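Local coordinates for protein adhesin (Streptococcus sanguinis SK1 = NCTC 7863, PDB 6VT2) that binds sialylated glycans through tandem Siglec-like modules of a serine-rich repeat adhesin, probably to attach the bacterium to host glycoproteins, at residues V203-V208 against A303-G308; F207-R212 against E225-D230; F260-I265 against L277-R282; F299-T304 against K314-V319. One frame throughout, in Å; residues are numbered along the deposited sequence. Where two conformers were deposited one is given.

Interaction 1. Residues V203-V208 against A303-G308; sequences VAPVFV and ATDASG. With CA (calcium ion), chain J.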
loop_
_atom_site.group_PDB
_atom_site.type_symbol
_atom_site.label_atom_id
_atom_site.label_comp_id
_atom_site.label_asym_id
_atom_site.label_seq_id
_atom_site.Cartn_x
_atom_site.Cartn_y
_atom_site.Cartn_z
ATOM N N VAL A 203 -9.155 3.804 -20.083
ATOM C CA VAL A 203 -8.788 5.144 -19.641
ATOM C C VAL A 203 -7.281 5.258 -19.696
ATOM O O VAL A 203 -6.578 4.466 -19.065
ATOM C CB VAL A 203 -9.303 5.409 -18.224
ATOM C CG1 VAL A 203 -9.048 6.894 -17.898
ATOM C CG2 VAL A 203 -10.792 5.104 -18.155
ATOM N N ALA A 204 -6.789 6.240 -20.441
ATOM C CA ALA A 204 -5.369 6.504 -20.468
ATOM C C ALA A 204 -4.889 7.130 -19.165
ATOM O O ALA A 204 -5.668 7.655 -18.373
ATOM C CB ALA A 204 -5.015 7.443 -21.613
ATOM N N PRO A 205 -3.584 7.057 -18.901
ATOM C CA PRO A 205 -3.049 7.714 -17.706
ATOM C C PRO A 205 -3.334 9.209 -17.703
ATOM O O PRO A 205 -3.529 9.831 -18.747
ATOM C CB PRO A 205 -1.549 7.467 -17.813
ATOM C CG PRO A 205 -1.398 6.206 -18.641
ATOM C CD PRO A 205 -2.554 6.277 -19.599
ATOM N N VAL A 206 -3.290 9.760 -16.497
ATOM C CA VAL A 206 -3.590 11.143 -16.220
ATOM C C VAL A 206 -2.305 11.815 -15.743
ATOM O O VAL A 206 -1.616 11.298 -14.846
ATOM C CB VAL A 206 -4.676 11.290 -15.152
ATOM C CG1 VAL A 206 -4.832 12.765 -14.781
ATOM C CG2 VAL A 206 -5.966 10.713 -15.631
ATOM N N PHE A 207 -2.027 12.996 -16.310
ATOM C CA PHE A 207 -0.922 13.880 -15.895
ATOM C C PHE A 207 -1.523 14.877 -14.930
ATOM O O PHE A 207 -2.256 15.798 -15.329
ATOM C CB PHE A 207 -0.262 14.533 -17.100
ATOM C CG PHE A 207 0.786 15.558 -16.744
ATOM C CD1 PHE A 207 1.632 15.370 -15.684
ATOM C CD2 PHE A 207 0.909 16.692 -17.510
ATOM C CE1 PHE A 207 2.591 16.296 -15.394
ATOM C CE2 PHE A 207 1.867 17.664 -17.186
ATOM C CZ PHE A 207 2.695 17.450 -16.153
ATOM N N VAL A 208 -1.235 14.680 -13.650
ATOM C CA VAL A 208 -1.841 15.518 -12.624
ATOM C C VAL A 208 -1.468 16.994 -12.785
ATOM O O VAL A 208 -2.261 17.891 -12.478
ATOM C CB VAL A 208 -1.412 14.980 -11.255
ATOM C CG1 VAL A 208 -1.925 15.894 -10.171
ATOM C CG2 VAL A 208 -1.864 13.582 -11.050
ATOM N N ALA A 303 1.840 9.601 -21.182
ATOM C CA ALA A 303 2.115 8.462 -20.314
ATOM C C ALA A 303 1.286 7.301 -20.851
ATOM O O ALA A 303 0.190 7.494 -21.371
ATOM C CB ALA A 303 1.815 8.734 -18.853
ATOM N N THR A 304 1.852 6.109 -20.754
ATOM C CA THR A 304 1.226 4.904 -21.259
ATOM C C THR A 304 1.058 3.903 -20.129
ATOM O O THR A 304 1.938 3.765 -19.280
ATOM C CB THR A 304 2.101 4.313 -22.353
ATOM O OG1 THR A 304 2.251 5.222 -23.419
ATOM C CG2 THR A 304 1.438 3.029 -22.946
ATOM N N ASP A 305 -0.096 3.228 -20.086
ATOM C CA ASP A 305 -0.333 2.207 -19.073
ATOM C C ASP A 305 0.055 0.843 -19.644
ATOM O O ASP A 305 0.490 0.726 -20.790
ATOM C CB ASP A 305 -1.775 2.292 -18.550
ATOM C CG ASP A 305 -2.840 1.952 -19.597
ATOM O OD1 ASP A 305 -2.528 1.204 -20.546
ATOM O OD2 ASP A 305 -3.925 2.503 -19.443
ATOM N N ALA A 306 -0.081 -0.201 -18.819
ATOM C CA ALA A 306 0.427 -1.507 -19.226
ATOM C C ALA A 306 -0.438 -2.138 -20.304
ATOM O O ALA A 306 0.026 -3.064 -20.983
ATOM C CB ALA A 306 0.511 -2.426 -18.036
ATOM N N SER A 307 -1.669 -1.652 -20.482
ATOM C CA SER A 307 -2.532 -2.132 -21.556
ATOM C C SER A 307 -2.218 -1.482 -22.889
ATOM O O SER A 307 -2.835 -1.835 -23.887
ATOM C CB SER A 307 -4.000 -1.876 -21.222
ATOM O OG SER A 307 -4.390 -2.606 -20.105
ATOM N N GLY A 308 -1.284 -0.537 -22.925
ATOM C CA GLY A 308 -0.938 0.163 -24.140
ATOM C C GLY A 308 -1.705 1.438 -24.429
ATOM O O GLY A 308 -1.602 1.948 -25.557
HETATM CA CA CA J . -5.566 2.905 -17.790
#
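With chi1 at 66°, D305 holds its CG between the backbone N and the carbonyl carbon, and a small chi2 of 26° turns OD2 toward the calcium ion that V203 also binds. D305 OD2 lies 2.4 Å from the calcium ion and V203 O 2.2 Å from it. The two oxygens, V203 O and D305 OD2, lie 3.3 Å apart as neighbouring ligands, joined through the ion and not to each other. D201, D230 and N231 supply further oxygens to the same site. The second carboxylate oxygen of D305 turns back to its own loop: OD1 accepts a hydrogen bond from the backbone N of L309 and a weak one from S307 N at 3.0 Å, which steadies the carboxylate at the type I turn D305-G308.

Beside the metal, the ring of P205 lies against the backbone of A303 to D305. Its CG sits 3.4 Å from A303 O and its CB 3.7 Å from A303 CB, and CG also reaches the CB of D305 at 3.9 Å. I235 and D230 pack on the same proline.

The direct packing is thus small and apolar, and the polar link runs through calcium. Three aspartates converge here, so the cation probably offsets charge that would otherwise repel, and it ties the backbone leading into strand 206-207 to D305 on the strand that carries A303.

Interaction 2. Residues F207-R212 against E225-D230; sequences FVDEGR and ELHFYD. With CA (calcium ion), chain J.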
loop_
_atom_site.group_PDB
_atom_site.type_symbol
_atom_site.label_atom_id
_atom_site.label_comp_id
_atom_site.label_asym_id
_atom_site.label_seq_id
_atom_site.Cartn_x
_atom_site.Cartn_y
_atom_site.Cartn_z
ATOM N N PHE A 207 -2.027 12.996 -16.310
ATOM C CA PHE A 207 -0.922 13.880 -15.895
ATOM C C PHE A 207 -1.523 14.877 -14.930
ATOM O O PHE A 207 -2.256 15.798 -15.329
ATOM C CB PHE A 207 -0.262 14.533 -17.100
ATOM C CG PHE A 207 0.786 15.558 -16.744
ATOM C CD1 PHE A 207 1.632 15.370 -15.684
ATOM C CD2 PHE A 207 0.909 16.692 -17.510
ATOM C CE1 PHE A 207 2.591 16.296 -15.394
ATOM C CE2 PHE A 207 1.867 17.664 -17.186
ATOM C CZ PHE A 207 2.695 17.450 -16.153
ATOM N N VAL A 208 -1.235 14.680 -13.650
ATOM C CA VAL A 208 -1.841 15.518 -12.624
ATOM C C VAL A 208 -1.468 16.994 -12.785
ATOM O O VAL A 208 -2.261 17.891 -12.478
ATOM C CB VAL A 208 -1.412 14.980 -11.255
ATOM C CG1 VAL A 208 -1.925 15.894 -10.171
ATOM C CG2 VAL A 208 -1.864 13.582 -11.050
ATOM N N ASP A 209 -0.254 17.283 -13.234
ATOM C CA ASP A 209 0.246 18.647 -13.291
ATOM C C ASP A 209 0.042 19.302 -14.656
ATOM O O ASP A 209 0.731 20.264 -15.001
ATOM C CB ASP A 209 1.713 18.607 -12.845
ATOM C CG ASP A 209 1.852 18.158 -11.410
ATOM O OD1 ASP A 209 1.357 18.882 -10.514
ATOM O OD2 ASP A 209 2.364 17.039 -11.148
ATOM N N GLU A 210 -0.910 18.804 -15.446
ATOM C CA GLU A 210 -1.200 19.416 -16.723
ATOM C C GLU A 210 -1.455 20.889 -16.546
ATOM O O GLU A 210 -2.223 21.278 -15.667
ATOM C CB GLU A 210 -2.420 18.731 -17.340
ATOM C CG GLU A 210 -2.754 19.330 -18.655
ATOM C CD GLU A 210 -4.000 18.700 -19.318
ATOM O OE1 GLU A 210 -4.615 17.787 -18.713
ATOM O OE2 GLU A 210 -4.292 19.123 -20.432
ATOM N N GLY A 211 -0.777 21.697 -17.365
ATOM C CA GLY A 211 -0.934 23.141 -17.342
ATOM C C GLY A 211 -0.077 23.860 -16.332
ATOM O O GLY A 211 -0.148 25.087 -16.250
ATOM N N ARG A 212 0.672 23.137 -15.508
ATOM C CA ARG A 212 1.422 23.763 -14.452
ATOM C C ARG A 212 2.649 24.480 -15.004
ATOM O O ARG A 212 3.370 23.969 -15.862
ATOM C CB ARG A 212 1.880 22.708 -13.450
ATOM C CG ARG A 212 2.614 23.233 -12.259
ATOM C CD ARG A 212 2.499 22.234 -11.133
ATOM N NE ARG A 212 3.296 22.653 -10.004
ATOM C CZ ARG A 212 3.662 21.868 -9.022
ATOM N NH1 ARG A 212 3.256 20.602 -9.021
ATOM N NH2 ARG A 212 4.423 22.340 -8.051
ATOM N N GLU A 225 8.518 18.519 -9.791
ATOM C CA GLU A 225 7.996 17.162 -9.568
ATOM C C GLU A 225 6.702 17.069 -10.366
ATOM O O GLU A 225 5.858 17.871 -10.158
ATOM C CB GLU A 225 7.701 16.862 -8.115
ATOM C CG GLU A 225 8.976 16.708 -7.338
ATOM C CD GLU A 225 8.712 16.305 -5.923
ATOM O OE1 GLU A 225 9.460 15.499 -5.389
ATOM O OE2 GLU A 225 7.752 16.801 -5.381
ATOM N N LEU A 226 6.599 16.078 -11.218
ATOM C CA LEU A 226 5.451 15.903 -12.104
ATOM C C LEU A 226 4.758 14.624 -11.647
ATOM O O LEU A 226 5.444 13.686 -11.452
ATOM C CB LEU A 226 5.933 15.729 -13.529
ATOM C CG LEU A 226 6.184 17.025 -14.265
ATOM C CD1 LEU A 226 7.360 17.763 -13.657
ATOM C CD2 LEU A 226 6.439 16.731 -15.714
ATOM N N HIS A 227 3.430 14.617 -11.652
ATOM C CA HIS A 227 2.831 13.375 -11.015
ATOM C C HIS A 227 1.862 12.807 -12.058
ATOM O O HIS A 227 1.229 13.561 -12.701
ATOM C CB HIS A 227 2.096 13.767 -9.725
ATOM C CG HIS A 227 2.921 14.415 -8.664
ATOM N ND1 HIS A 227 3.399 15.675 -8.767
ATOM C CD2 HIS A 227 3.296 14.027 -7.459
ATOM C CE1 HIS A 227 4.060 16.005 -7.699
ATOM N NE2 HIS A 227 4.020 15.006 -6.892
ATOM N N PHE A 228 1.785 11.495 -12.140
ATOM C CA PHE A 228 0.946 10.758 -13.082
ATOM C C PHE A 228 0.241 9.642 -12.333
ATOM O O PHE A 228 0.799 9.066 -11.412
ATOM C CB PHE A 228 1.758 10.143 -14.182
ATOM C CG PHE A 228 2.656 11.109 -14.927
ATOM C CD1 PHE A 228 3.901 11.442 -14.440
ATOM C CD2 PHE A 228 2.252 11.651 -16.123
ATOM C CE1 PHE A 228 4.745 12.296 -15.154
ATOM C CE2 PHE A 228 3.049 12.531 -16.788
ATOM C CZ PHE A 228 4.278 12.865 -16.331
ATOM N N TYR A 229 -0.970 9.295 -12.761
ATOM C CA TYR A 229 -1.593 8.085 -12.248
ATOM C C TYR A 229 -2.416 7.459 -13.355
ATOM O O TYR A 229 -2.631 8.025 -14.417
ATOM C CB TYR A 229 -2.470 8.362 -11.034
ATOM C CG TYR A 229 -3.714 9.124 -11.308
ATOM C CD1 TYR A 229 -4.890 8.462 -11.626
ATOM C CD2 TYR A 229 -3.741 10.517 -11.203
ATOM C CE1 TYR A 229 -6.050 9.187 -11.819
ATOM C CE2 TYR A 229 -4.881 11.227 -11.409
ATOM C CZ TYR A 229 -6.027 10.566 -11.719
ATOM O OH TYR A 229 -7.159 11.317 -11.953
ATOM N N ASP A 230 -2.776 6.234 -13.139
ATOM C CA ASP A 230 -3.653 5.550 -14.101
ATOM C C ASP A 230 -4.736 4.853 -13.293
ATOM O O ASP A 230 -4.443 4.427 -12.203
ATOM C CB ASP A 230 -2.858 4.574 -14.959
ATOM C CG ASP A 230 -3.649 3.993 -16.098
ATOM O OD1 ASP A 230 -4.103 4.726 -16.865
ATOM O OD2 ASP A 230 -3.820 2.800 -16.051
HETATM CA CA CA J . -5.566 2.905 -17.790
HETATM O O HOH W 1 5.200 19.346 -7.501
#
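D209 grips H227 with one carboxylate oxygen, OD2, which takes ND1 of the imidazole at 2.9 Å on its syn lone pair, at an N-H...O angle of 158° and close to the ring plane. The same OD2 draws the backbone N of H227 at 2.7 Å, a weak, bent bond. With chi1 at -64° the D209 carboxylate is held beside its own backbone N, facing the strand. OD1 is met from above the carboxylate plane by R212 NH1 at 3.0 Å in a salt bridge. R212 NH1 also gives a hydrogen bond to a water at 2.8 Å, which donates in turn to E225 O. The carboxylate thus has both oxygens engaged, which would favour its charged form.

A backbone bond from V208 N to H227 O, 2.9 Å long, follows the non-hydrogen-bonded pair F207-F228. The rings of that pair lie nearly parallel but slid along each other, centroids 4.9 Å apart and planes at 24°. The far edge of the F207 ring rests on L226, and V208 CG2 meets the edge of the Y229 ring at CD2, 3.6 Å away. At the far end of 225-230, D230 OD1 and OD2 each bind the calcium ion at 2.5 Å.

Strand 206-207 forms the outer edge of this sheet, with 222-229 between it and 277-283. The turns that follow cross to the second sheet, where G211 and R212 bond to I315 and R317.

Interaction 3. Residues F260-I265 against L277-R282; sequences FNTPNI and LVTTIR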
loop_
_atom_site.group_PDB
_atom_site.type_symbol
_atom_site.label_atom_id
_atom_site.label_comp_id
_atom_site.label_asym_id
_atom_site.label_seq_id
_atom_site.Cartn_x
_atom_site.Cartn_y
_atom_site.Cartn_z
ATOM N N PHE A 260 16.020 14.102 -15.881
ATOM C CA PHE A 260 14.643 13.632 -15.753
ATOM C C PHE A 260 14.736 12.266 -15.097
ATOM O O PHE A 260 15.375 11.423 -15.576
ATOM C CB PHE A 260 13.961 13.419 -17.101
ATOM C CG PHE A 260 13.564 14.680 -17.798
ATOM C CD1 PHE A 260 14.512 15.535 -18.291
ATOM C CD2 PHE A 260 12.242 14.976 -18.018
ATOM C CE1 PHE A 260 14.149 16.701 -18.921
ATOM C CE2 PHE A 260 11.889 16.143 -18.641
ATOM C CZ PHE A 260 12.843 17.007 -19.072
ATOM N N ASN A 261 14.188 12.156 -13.933
ATOM C CA ASN A 261 14.255 10.837 -13.251
ATOM C C ASN A 261 12.837 10.376 -12.739
ATOM O O ASN A 261 11.971 11.107 -12.107
ATOM C CB ASN A 261 15.212 10.886 -12.068
ATOM C CG ASN A 261 15.401 9.517 -11.450
ATOM O OD1 ASN A 261 15.002 9.304 -10.326
ATOM N ND2 ASN A 261 16.003 8.582 -12.169
ATOM N N THR A 262 12.431 9.183 -13.167
ATOM C CA THR A 262 11.109 8.648 -12.799
ATOM C C THR A 262 11.407 7.328 -12.222
ATOM O O THR A 262 11.371 6.306 -12.800
ATOM C CB THR A 262 10.220 8.386 -13.993
ATOM O OG1 THR A 262 10.245 9.617 -14.678
ATOM C CG2 THR A 262 8.837 7.947 -13.593
ATOM N N PRO A 263 11.942 7.215 -10.867
ATOM C CA PRO A 263 12.592 5.992 -10.352
ATOM C C PRO A 263 11.649 4.807 -10.200
ATOM O O PRO A 263 12.126 3.661 -10.190
ATOM C CB PRO A 263 13.148 6.432 -8.993
ATOM C CG PRO A 263 12.335 7.657 -8.638
ATOM C CD PRO A 263 11.977 8.342 -9.907
ATOM N N ASN A 264 10.342 5.027 -10.094
ATOM C CA ASN A 264 9.417 3.905 -9.904
ATOM C C ASN A 264 8.739 3.424 -11.193
ATOM O O ASN A 264 7.766 2.652 -11.140
ATOM C CB ASN A 264 8.361 4.295 -8.878
ATOM C CG ASN A 264 8.935 4.449 -7.487
ATOM O OD1 ASN A 264 10.126 4.250 -7.282
ATOM N ND2 ASN A 264 8.096 4.821 -6.540
ATOM N N ILE A 265 9.260 3.820 -12.342
ATOM C CA ILE A 265 8.602 3.549 -13.612
ATOM C C ILE A 265 8.380 2.069 -13.870
ATOM O O ILE A 265 7.373 1.699 -14.479
ATOM C CB ILE A 265 9.411 4.216 -14.741
ATOM C CG1 ILE A 265 8.669 4.091 -16.046
ATOM C CG2 ILE A 265 10.801 3.619 -14.875
ATOM C CD1 ILE A 265 7.376 4.811 -16.105
ATOM N N LEU A 277 2.851 8.199 -9.726
ATOM C CA LEU A 277 4.185 8.138 -10.272
ATOM C C LEU A 277 4.758 9.547 -10.357
ATOM O O LEU A 277 4.100 10.468 -10.849
ATOM C CB LEU A 277 4.120 7.540 -11.645
ATOM C CG LEU A 277 5.429 7.307 -12.374
ATOM C CD1 LEU A 277 6.249 6.287 -11.651
ATOM C CD2 LEU A 277 5.179 6.907 -13.796
ATOM N N VAL A 278 6.016 9.694 -9.996
ATOM C CA VAL A 278 6.608 11.026 -9.886
ATOM C C VAL A 278 7.815 11.047 -10.793
ATOM O O VAL A 278 8.721 10.221 -10.643
ATOM C CB VAL A 278 7.027 11.362 -8.452
ATOM C CG1 VAL A 278 7.693 12.757 -8.364
ATOM C CG2 VAL A 278 5.832 11.344 -7.498
ATOM N N THR A 279 7.846 12.012 -11.704
ATOM C CA THR A 279 9.007 12.323 -12.534
ATOM C C THR A 279 9.589 13.616 -11.943
ATOM O O THR A 279 8.851 14.587 -11.737
ATOM C CB THR A 279 8.657 12.553 -13.996
ATOM O OG1 THR A 279 8.081 11.357 -14.590
ATOM C CG2 THR A 279 9.901 12.947 -14.765
ATOM N N THR A 280 10.871 13.612 -11.621
ATOM C CA THR A 280 11.550 14.807 -11.118
ATOM C C THR A 280 12.459 15.328 -12.201
ATOM O O THR A 280 13.221 14.571 -12.802
ATOM C CB THR A 280 12.344 14.496 -9.885
ATOM O OG1 THR A 280 11.433 14.080 -8.852
ATOM C CG2 THR A 280 13.045 15.727 -9.353
ATOM N N ILE A 281 12.285 16.588 -12.508
ATOM C CA ILE A 281 13.103 17.329 -13.438
ATOM C C ILE A 281 13.984 18.224 -12.601
ATOM O O ILE A 281 13.476 19.025 -11.829
ATOM C CB ILE A 281 12.242 18.148 -14.398
ATOM C CG1 ILE A 281 11.253 17.263 -15.182
ATOM C CG2 ILE A 281 13.128 18.897 -15.336
ATOM C CD1 ILE A 281 10.330 18.005 -16.085
ATOM N N ARG A 282 15.285 18.123 -12.782
ATOM C CA ARG A 282 16.255 18.889 -12.000
ATOM C C ARG A 282 17.210 19.602 -12.934
ATOM O O ARG A 282 17.785 18.998 -13.838
ATOM C CB ARG A 282 16.971 17.927 -11.112
ATOM C CG ARG A 282 18.113 18.579 -10.286
ATOM C CD ARG A 282 18.829 17.553 -9.439
ATOM N NE ARG A 282 19.899 18.265 -8.753
ATOM C CZ ARG A 282 20.697 17.721 -7.845
ATOM N NH1 ARG A 282 21.635 18.503 -7.277
ATOM N NH2 ARG A 282 20.567 16.411 -7.518
HETATM O O HOH W 2 8.951 7.551 -9.756
#
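N261 and T280 form an antiparallel hydrogen-bonded pair, with N261 N to T280 O and T280 N to N261 O both at 2.8 Å and in the carbonyl planes, and F260 faces I281 as the next, non-hydrogen-bonded pair. On the F260 and I281 face the two side chains run alongside each other. I281 lays its CG1 over the F260 ring, 4.1 Å from the centroid and 28° off the normal, and its CD1 touches F260 CE2 at 3.5 Å. The Y250 and F240 rings meet F260 edge-to-face.

Further along, the hydroxyls of T262 and T279 meet at 2.8 Å. Chi1 of -53° in T262 puts OG1 beside its backbone N and leaves CG2 anti to that N, where it reaches L277 CD1 at 3.6 Å. I265 CD1 closes on the other methyl of that leucine, CD2, at 3.8 Å. Where the strands part, a water joins N264 N to V278 O and so bridges the splayed backbones.

Between N261 and T280 the backbone bonds are regular; past the strand the link passes to one hydroxyl pair and one water. Ladder bonding gives way to side-chain and solvent links as the chain leaves the sheet, while the apolar groups continue the core.

Interaction 4. Residues F299-T304 against K314-V319; sequences FKVRAT and KIFRIV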
loop_
_atom_site.group_PDB
_atom_site.type_symbol
_atom_site.label_atom_id
_atom_site.label_comp_id
_atom_site.label_asym_id
_atom_site.label_seq_id
_atom_site.Cartn_x
_atom_site.Cartn_y
_atom_site.Cartn_z
ATOM N N PHE A 299 6.571 22.106 -22.679
ATOM C CA PHE A 299 6.769 20.690 -22.877
ATOM C C PHE A 299 5.447 20.017 -23.174
ATOM O O PHE A 299 4.383 20.495 -22.783
ATOM C CB PHE A 299 7.366 20.045 -21.619
ATOM C CG PHE A 299 8.697 20.583 -21.239
ATOM C CD1 PHE A 299 8.796 21.684 -20.406
ATOM C CD2 PHE A 299 9.844 20.004 -21.687
ATOM C CE1 PHE A 299 9.998 22.211 -20.069
ATOM C CE2 PHE A 299 11.071 20.489 -21.290
ATOM C CZ PHE A 299 11.148 21.616 -20.496
ATOM N N LYS A 300 5.553 18.839 -23.771
ATOM C CA LYS A 300 4.413 17.966 -23.977
ATOM C C LYS A 300 4.835 16.612 -23.445
ATOM O O LYS A 300 5.887 16.076 -23.824
ATOM C CB LYS A 300 4.046 17.912 -25.477
ATOM C CG LYS A 300 3.598 19.291 -26.023
ATOM C CD LYS A 300 2.718 19.174 -27.243
ATOM C CE LYS A 300 3.470 18.641 -28.464
ATOM N NZ LYS A 300 2.530 18.126 -29.519
ATOM N N VAL A 301 4.002 16.036 -22.615
ATOM C CA VAL A 301 4.285 14.748 -22.002
ATOM C C VAL A 301 3.097 13.830 -22.264
ATOM O O VAL A 301 1.942 14.259 -22.252
ATOM C CB VAL A 301 4.606 14.897 -20.499
ATOM C CG1 VAL A 301 3.418 15.417 -19.720
ATOM C CG2 VAL A 301 5.129 13.620 -20.000
ATOM N N ARG A 302 3.393 12.586 -22.485
ATOM C CA ARG A 302 2.418 11.511 -22.585
ATOM C C ARG A 302 2.806 10.380 -21.629
ATOM O O ARG A 302 3.981 10.211 -21.276
ATOM C CB ARG A 302 2.398 10.925 -23.983
ATOM C CG ARG A 302 2.030 11.849 -25.071
ATOM C CD ARG A 302 2.235 11.174 -26.446
ATOM N NE ARG A 302 1.887 12.082 -27.540
ATOM C CZ ARG A 302 0.670 12.137 -28.088
ATOM N NH1 ARG A 302 -0.303 11.324 -27.647
ATOM N NH2 ARG A 302 0.440 12.964 -29.061
ATOM N N ALA A 303 1.840 9.601 -21.182
ATOM C CA ALA A 303 2.115 8.462 -20.314
ATOM C C ALA A 303 1.286 7.301 -20.851
ATOM O O ALA A 303 0.190 7.494 -21.371
ATOM C CB ALA A 303 1.815 8.734 -18.853
ATOM N N THR A 304 1.852 6.109 -20.754
ATOM C CA THR A 304 1.226 4.904 -21.259
ATOM C C THR A 304 1.058 3.903 -20.129
ATOM O O THR A 304 1.938 3.765 -19.280
ATOM C CB THR A 304 2.101 4.313 -22.353
ATOM O OG1 THR A 304 2.251 5.222 -23.419
ATOM C CG2 THR A 304 1.438 3.029 -22.946
ATOM N N LYS A 314 0.167 16.300 -23.107
ATOM C CA LYS A 314 -0.290 17.221 -22.081
ATOM C C LYS A 314 0.839 18.216 -21.826
ATOM O O LYS A 314 1.943 17.820 -21.792
ATOM C CB LYS A 314 -0.582 16.445 -20.804
ATOM C CG LYS A 314 -1.533 15.291 -21.035
ATOM C CD LYS A 314 -2.912 15.777 -21.171
ATOM C CE LYS A 314 -3.918 14.693 -21.510
ATOM N NZ LYS A 314 -5.173 15.317 -21.976
ATOM N N ILE A 315 0.471 19.466 -21.638
ATOM C CA ILE A 315 1.425 20.587 -21.544
ATOM C C ILE A 315 1.816 20.827 -20.097
ATOM O O ILE A 315 1.030 20.679 -19.292
ATOM C CB ILE A 315 0.760 21.885 -22.024
ATOM C CG1 ILE A 315 0.452 21.733 -23.502
ATOM C CG2 ILE A 315 1.576 23.143 -21.759
ATOM C CD1 ILE A 315 1.643 21.579 -24.315
ATOM N N PHE A 316 3.070 21.131 -19.880
ATOM C CA PHE A 316 3.551 21.799 -18.673
ATOM C C PHE A 316 4.681 22.703 -19.137
ATOM O O PHE A 316 5.161 22.588 -20.268
ATOM C CB PHE A 316 3.985 20.852 -17.574
ATOM C CG PHE A 316 5.204 20.128 -17.865
ATOM C CD1 PHE A 316 5.186 19.014 -18.620
ATOM C CD2 PHE A 316 6.415 20.546 -17.386
ATOM C CE1 PHE A 316 6.336 18.327 -18.944
ATOM C CE2 PHE A 316 7.570 19.862 -17.697
ATOM C CZ PHE A 316 7.541 18.729 -18.442
ATOM N N ARG A 317 5.014 23.696 -18.306
ATOM C CA ARG A 317 6.064 24.612 -18.678
ATOM C C ARG A 317 7.063 24.790 -17.563
ATOM O O ARG A 317 6.754 24.645 -16.399
ATOM C CB ARG A 317 5.520 26.022 -19.022
ATOM C CG ARG A 317 4.334 25.965 -20.016
ATOM C CD ARG A 317 4.007 27.308 -20.606
ATOM N NE ARG A 317 3.623 28.245 -19.588
ATOM C CZ ARG A 317 3.318 29.514 -19.866
ATOM N NH1 ARG A 317 3.351 29.948 -21.121
ATOM N NH2 ARG A 317 2.998 30.323 -18.894
ATOM N N ILE A 318 8.262 25.086 -17.970
ATOM C CA ILE A 318 9.250 25.716 -17.111
ATOM C C ILE A 318 9.256 27.174 -17.488
ATOM O O ILE A 318 9.447 27.496 -18.654
ATOM C CB ILE A 318 10.629 25.059 -17.261
ATOM C CG1 ILE A 318 10.572 23.749 -16.523
ATOM C CG2 ILE A 318 11.746 25.987 -16.698
ATOM C CD1 ILE A 318 11.794 22.874 -16.773
ATOM N N VAL A 319 9.149 28.059 -16.492
ATOM C CA VAL A 319 9.148 29.500 -16.693
ATOM C C VAL A 319 10.307 30.076 -15.905
ATOM O O VAL A 319 10.473 29.774 -14.728
ATOM C CB VAL A 319 7.815 30.147 -16.299
ATOM C CG1 VAL A 319 7.905 31.640 -16.447
ATOM C CG2 VAL A 319 6.726 29.544 -17.221
#
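F299 packs on F316 through its own CB, which stands over one face of the F316 ring, 3.6 Å from the centroid and 25° off the normal. The two rings are almost parallel, planes at 8°, but slid apart so that they barely overlap, with centroids at 4.8 Å. F316 reaches this place because its CG lies between the backbone N and the carbonyl carbon, chi1 70°, which folds the ring back over the partner strand. V301 meets the edge of the same ring, its CB 4.1 Å from F316 CE1, and I318 CD1 approaches F299 CE1 at 3.8 Å. Across the other face of the sheet K300 CG presses tightly on I315 CD1 at 3.5 Å.

Behind these groups stands the backbone ladder. V301 and K314 exchange two bonds, and F299 N meets F316 O at 2.8 Å, nearly along the C=O axis. The return bond, F316 N to F299 O, is longer at 3.2 Å, its donor above the carbonyl plane. Farther out, L253 of helix 244-255 packs on F299 and I318, and L226 backs F316. The amine of K300 is held in a salt bridge by D243, and R317 is similarly paired with D213.

K300 belongs to the glycan pocket and touches the bound galactose. The hairpin 296-305/314-321 is consistent with the F and G strands of the V-set Ig fold of Siglec-like adhesins; here strand 296-305 carries K296, Y297, T298 and K300 of the glycan pocket, while the F299, V301 and F316 face of the hairpin turns into the sandwich core.

All four contacts belong to one Siglec-like module, and each is partly buried. Interactions 2 and 3 attach the edge elements 206-207 and 259-261 to the inner strands 222-229 and 277-283 of one sheet. Interaction 4 is the hairpin of the other sheet. F207, L226, F228, I281, F299 and F316 form the core sides; V203, V208, R212, N261 and N264 lie at the surface. Interaction 1 shares A303 and T304 with interaction 4 and F207 and V208 with interaction 2, but lies at the calcium end. Chemistry shifts accordingly: metal coordination in 1, a carboxylate network at the partly exposed edge in 2, hydroxyl and water links in 3, and slid-apart aromatic rings on the core face with a glycan-binding lysine on the other in 4.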